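Mitochondrial association factor 1 (Toxoplasma gondii, PDB 6BXS) is a macro-domain-fold paralogue of the factor that recruits host mitochondria to the parasite's vacuole, its own role being less clear. Local coordinates at residues F66-I79 with P154-M167. Numbering follows the deposited sequence.
With SO4 (sulfate ion), chain E.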
# COMPACT_ATOMS: atom_id res chain seq x y z
N PHE A 66 -10.56 -4.90 -1.77
CA PHE A 66 -10.38 -4.60 -0.36
C PHE A 66 -11.73 -4.36 0.32
O PHE A 66 -12.00 -4.90 1.39
CB PHE A 66 -9.48 -3.37 -0.17
CG PHE A 66 -8.15 -3.67 0.46
CD1 PHE A 66 -8.06 -3.99 1.80
CD2 PHE A 66 -6.99 -3.63 -0.30
CE1 PHE A 66 -6.83 -4.26 2.38
CE2 PHE A 66 -5.76 -3.90 0.28
CZ PHE A 66 -5.69 -4.22 1.62
N ALA A 67 -12.56 -3.55 -0.32
CA ALA A 67 -13.89 -3.25 0.21
C ALA A 67 -14.75 -4.51 0.30
O ALA A 67 -15.39 -4.76 1.33
CB ALA A 67 -14.57 -2.21 -0.64
N ASP A 68 -14.77 -5.29 -0.77
CA ASP A 68 -15.53 -6.54 -0.80
C ASP A 68 -15.10 -7.48 0.31
O ASP A 68 -15.94 -8.11 0.96
CB ASP A 68 -15.37 -7.23 -2.16
CG ASP A 68 -15.99 -6.44 -3.29
OD1 ASP A 68 -16.85 -5.57 -3.02
OD2 ASP A 68 -15.63 -6.69 -4.47
N THR A 69 -13.79 -7.57 0.54
CA THR A 69 -13.24 -8.43 1.57
C THR A 69 -13.65 -7.97 2.97
O THR A 69 -14.03 -8.77 3.82
CB THR A 69 -11.70 -8.49 1.49
OG1 THR A 69 -11.31 -8.97 0.20
CG2 THR A 69 -11.13 -9.40 2.56
N ILE A 70 -13.55 -6.66 3.20
CA ILE A 70 -13.94 -6.08 4.48
C ILE A 70 -15.43 -6.25 4.73
O ILE A 70 -15.85 -6.58 5.84
CB ILE A 70 -13.56 -4.58 4.54
CG1 ILE A 70 -12.04 -4.43 4.64
CG2 ILE A 70 -14.25 -3.90 5.73
CD1 ILE A 70 -11.55 -2.99 4.57
N ILE A 71 -16.23 -5.99 3.70
CA ILE A 71 -17.68 -6.07 3.83
C ILE A 71 -18.13 -7.52 4.05
O ILE A 71 -19.01 -7.78 4.87
CB ILE A 71 -18.38 -5.49 2.58
CG1 ILE A 71 -18.16 -3.98 2.51
CG2 ILE A 71 -19.88 -5.79 2.61
CD1 ILE A 71 -18.49 -3.36 1.17
N GLU A 72 -17.54 -8.45 3.31
CA GLU A 72 -17.90 -9.86 3.44
C GLU A 72 -17.64 -10.36 4.86
O GLU A 72 -18.47 -11.06 5.44
CB GLU A 72 -17.12 -10.72 2.44
CG GLU A 72 -17.70 -12.13 2.27
CD GLU A 72 -16.65 -13.19 1.96
OE1 GLU A 72 -15.52 -13.09 2.47
OE2 GLU A 72 -16.97 -14.12 1.20
N GLU A 73 -16.49 -10.01 5.41
CA GLU A 73 -16.12 -10.42 6.75
C GLU A 73 -17.02 -9.76 7.79
O GLU A 73 -17.34 -10.35 8.82
CB GLU A 73 -14.65 -10.09 7.03
CG GLU A 73 -14.13 -10.65 8.35
CD GLU A 73 -14.11 -12.17 8.37
OE1 GLU A 73 -13.91 -12.78 7.30
OE2 GLU A 73 -14.29 -12.75 9.46
N ALA A 74 -17.44 -8.53 7.51
CA ALA A 74 -18.35 -7.81 8.40
C ALA A 74 -19.70 -8.51 8.46
O ALA A 74 -20.26 -8.70 9.54
CB ALA A 74 -18.52 -6.37 7.93
N ARG A 75 -20.22 -8.90 7.30
CA ARG A 75 -21.51 -9.59 7.23
C ARG A 75 -21.41 -10.95 7.89
O ARG A 75 -22.33 -11.40 8.58
CB ARG A 75 -21.95 -9.75 5.77
CG ARG A 75 -23.46 -9.84 5.59
CD ARG A 75 -24.11 -8.47 5.68
NE ARG A 75 -23.76 -7.63 4.54
CZ ARG A 75 -23.92 -6.31 4.49
NH1 ARG A 75 -24.44 -5.67 5.53
NH2 ARG A 75 -23.57 -5.64 3.41
N ARG A 76 -20.27 -11.61 7.68
CA ARG A 76 -20.00 -12.91 8.27
C ARG A 76 -20.07 -12.84 9.80
O ARG A 76 -20.66 -13.71 10.44
CB ARG A 76 -18.62 -13.41 7.83
CG ARG A 76 -18.25 -14.80 8.32
CD ARG A 76 -16.99 -15.28 7.63
NE ARG A 76 -17.23 -15.62 6.23
CZ ARG A 76 -16.27 -15.81 5.33
NH1 ARG A 76 -16.60 -16.11 4.08
NH2 ARG A 76 -15.00 -15.69 5.66
N ASN A 77 -19.48 -11.79 10.36
CA ASN A 77 -19.50 -11.57 11.80
C ASN A 77 -20.75 -10.81 12.24
O ASN A 77 -20.82 -10.31 13.36
CB ASN A 77 -18.24 -10.81 12.23
CG ASN A 77 -16.97 -11.59 11.94
OD1 ASN A 77 -16.86 -12.76 12.31
ND2 ASN A 77 -16.02 -10.95 11.27
N ARG A 78 -21.73 -10.74 11.34
CA ARG A 78 -23.02 -10.11 11.61
C ARG A 78 -22.90 -8.66 12.06
O ARG A 78 -23.19 -8.32 13.20
CB ARG A 78 -23.78 -10.92 12.67
CG ARG A 78 -24.31 -12.26 12.18
CD ARG A 78 -25.21 -12.12 10.96
NE ARG A 78 -26.04 -10.91 11.03
CZ ARG A 78 -26.06 -9.94 10.12
NH1 ARG A 78 -25.30 -9.99 9.03
NH2 ARG A 78 -26.86 -8.89 10.30
N ILE A 79 -22.48 -7.81 11.13
CA ILE A 79 -22.47 -6.36 11.33
C ILE A 79 -23.14 -5.69 10.14
O ILE A 79 -22.89 -6.06 9.00
CB ILE A 79 -21.03 -5.82 11.49
CG1 ILE A 79 -20.41 -6.34 12.78
CG2 ILE A 79 -21.03 -4.29 11.50
CD1 ILE A 79 -18.92 -6.20 12.82
N PRO A 154 -11.58 -6.78 14.98
CA PRO A 154 -11.63 -8.23 14.78
C PRO A 154 -12.78 -8.68 13.88
O PRO A 154 -12.67 -9.71 13.22
CB PRO A 154 -11.81 -8.78 16.20
CG PRO A 154 -11.29 -7.71 17.09
CD PRO A 154 -11.62 -6.42 16.41
N GLU A 155 -13.86 -7.91 13.85
CA GLU A 155 -15.06 -8.34 13.13
C GLU A 155 -15.00 -8.02 11.64
O GLU A 155 -15.94 -8.33 10.91
CB GLU A 155 -16.30 -7.70 13.74
CG GLU A 155 -16.50 -8.00 15.22
CD GLU A 155 -15.70 -7.07 16.12
OE1 GLU A 155 -14.87 -6.29 15.61
OE2 GLU A 155 -15.91 -7.12 17.35
N VAL A 156 -13.91 -7.41 11.18
CA VAL A 156 -13.69 -7.21 9.75
C VAL A 156 -12.31 -7.72 9.33
O VAL A 156 -11.87 -7.49 8.20
CB VAL A 156 -13.82 -5.72 9.34
CG1 VAL A 156 -15.17 -5.18 9.76
CG2 VAL A 156 -12.70 -4.90 9.95
N THR A 157 -11.63 -8.41 10.23
CA THR A 157 -10.30 -8.94 9.96
C THR A 157 -10.37 -10.12 9.00
O THR A 157 -11.01 -11.13 9.31
CB THR A 157 -9.61 -9.39 11.26
OG1 THR A 157 -9.53 -8.28 12.17
CG2 THR A 157 -8.20 -9.90 10.98
N PRO A 158 -9.72 -10.01 7.82
CA PRO A 158 -9.77 -11.06 6.80
C PRO A 158 -9.48 -12.47 7.32
O PRO A 158 -8.48 -12.69 8.00
CB PRO A 158 -8.69 -10.63 5.80
CG PRO A 158 -8.66 -9.16 5.91
CD PRO A 158 -8.94 -8.85 7.36
N HIS A 159 -10.37 -13.41 7.00
CA HIS A 159 -10.22 -14.81 7.38
C HIS A 159 -10.22 -15.00 8.90
O HIS A 159 -9.83 -16.05 9.40
CB HIS A 159 -8.93 -15.39 6.79
CG HIS A 159 -8.75 -15.07 5.33
ND1 HIS A 159 -9.64 -15.47 4.37
CD2 HIS A 159 -7.78 -14.38 4.69
CE1 HIS A 159 -9.23 -15.04 3.19
NE2 HIS A 159 -8.11 -14.38 3.35
N GLY A 160 -10.67 -13.98 9.63
CA GLY A 160 -10.77 -14.05 11.07
C GLY A 160 -9.45 -14.37 11.76
O GLY A 160 -9.45 -14.88 12.89
N ASN A 161 -8.34 -14.09 11.09
CA ASN A 161 -7.02 -14.35 11.65
C ASN A 161 -6.39 -13.08 12.20
O ASN A 161 -6.23 -12.09 11.48
CB ASN A 161 -6.10 -14.96 10.59
CG ASN A 161 -4.87 -15.61 11.19
OD1 ASN A 161 -3.99 -14.93 11.73
ND2 ASN A 161 -4.80 -16.93 11.11
N GLU A 162 -6.03 -13.12 13.48
CA GLU A 162 -5.43 -11.98 14.19
C GLU A 162 -4.27 -11.34 13.42
O GLU A 162 -4.04 -10.14 13.54
CB GLU A 162 -4.93 -12.43 15.57
CG GLU A 162 -4.50 -11.31 16.49
CD GLU A 162 -3.34 -11.70 17.40
OE1 GLU A 162 -2.21 -11.84 16.89
OE2 GLU A 162 -3.57 -11.88 18.61
N MET A 163 -3.56 -12.14 12.63
CA MET A 163 -2.37 -11.66 11.94
C MET A 163 -2.68 -10.84 10.68
O MET A 163 -1.78 -10.26 10.08
CB MET A 163 -1.47 -12.84 11.55
CG MET A 163 -0.85 -13.56 12.73
SD MET A 163 0.30 -14.84 12.19
CE MET A 163 0.97 -15.38 13.76
N ASN A 164 -3.95 -10.80 10.29
CA ASN A 164 -4.36 -10.11 9.06
C ASN A 164 -5.06 -8.77 9.32
O ASN A 164 -5.73 -8.24 8.44
CB ASN A 164 -5.29 -11.01 8.24
CG ASN A 164 -4.59 -12.24 7.71
OD1 ASN A 164 -3.37 -12.25 7.54
ND2 ASN A 164 -5.37 -13.29 7.44
N ASP A 165 -4.87 -8.21 10.51
CA ASP A 165 -5.66 -7.05 10.94
C ASP A 165 -4.94 -5.71 10.75
O ASP A 165 -5.28 -4.73 11.41
CB ASP A 165 -6.05 -7.21 12.41
CG ASP A 165 -4.86 -7.22 13.34
OD1 ASP A 165 -3.72 -7.33 12.86
OD2 ASP A 165 -5.08 -7.11 14.57
N VAL A 166 -3.95 -5.68 9.87
CA VAL A 166 -3.33 -4.42 9.46
C VAL A 166 -3.39 -4.27 7.95
O VAL A 166 -3.04 -5.19 7.21
CB VAL A 166 -1.86 -4.32 9.91
CG1 VAL A 166 -1.23 -3.02 9.43
CG2 VAL A 166 -1.76 -4.43 11.43
N MET A 167 -3.83 -3.10 7.50
CA MET A 167 -3.83 -2.77 6.08
C MET A 167 -3.20 -1.41 5.88
O MET A 167 -3.14 -0.60 6.81
CB MET A 167 -5.26 -2.78 5.51
CG MET A 167 -6.19 -1.73 6.10
SD MET A 167 -7.73 -1.54 5.17
CE MET A 167 -7.16 -0.70 3.69
S SO4 E . -8.85 -12.29 -0.11
O1 SO4 E . -10.07 -11.67 0.41
O2 SO4 E . -8.41 -11.56 -1.29
O3 SO4 E . -9.13 -13.68 -0.47
O4 SO4 E . -7.81 -12.26 0.91
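M167 lays its terminal methyl over a face of the F66 ring: CE stands 4.2 Å from the ring centroid, 28° off the normal, a CH-pi contact, while SD looks on the ring obliquely. A long unbranched chain with a polarisable sulfur suits this place: its bend at chi3 lays CE over the ring while SD reaches I70 CD1 at 4.1 Å, and CB meets the rim at CE1. The other branch of I70, CG2, meets V156 CB, and V156 CG1 rests on A74 CB at 4.0 Å; I70 and V156, both branched at CB, offer each other broad apolar flanks, and the small alanine lets the loop come near.

At the helix end the contact turns polar. N77, the first residue to leave helical geometry, donates from ND2 to E155 O (2.6 Å, 160°), in its own amide plane but from above the carbonyl plane. ND2 also reaches E73 OE2, linking helix end, glutamate and loop. E73 swings CG away from its backbone N (chi1 -172°) and lays its chain along the V156-T157 backbone; R76 NH2 pairs with OE1 at 3.5 Å.

Beside T69 and H159 lies a sulfate, probably from the crystallisation liquor. H159 NE2 gives it a bent hydrogen bond and is also bonded to Y37 O; T69 OG1 has E65 O within reach too. R29 and the backbone of L36 and Y37 bind the ion as well.

Helix 61-76 is joined to the loop after strand 147-152 and to the start of strand 166-170, with F66 reaching strand 45-50 and I70 touching L86 of helix 83-103.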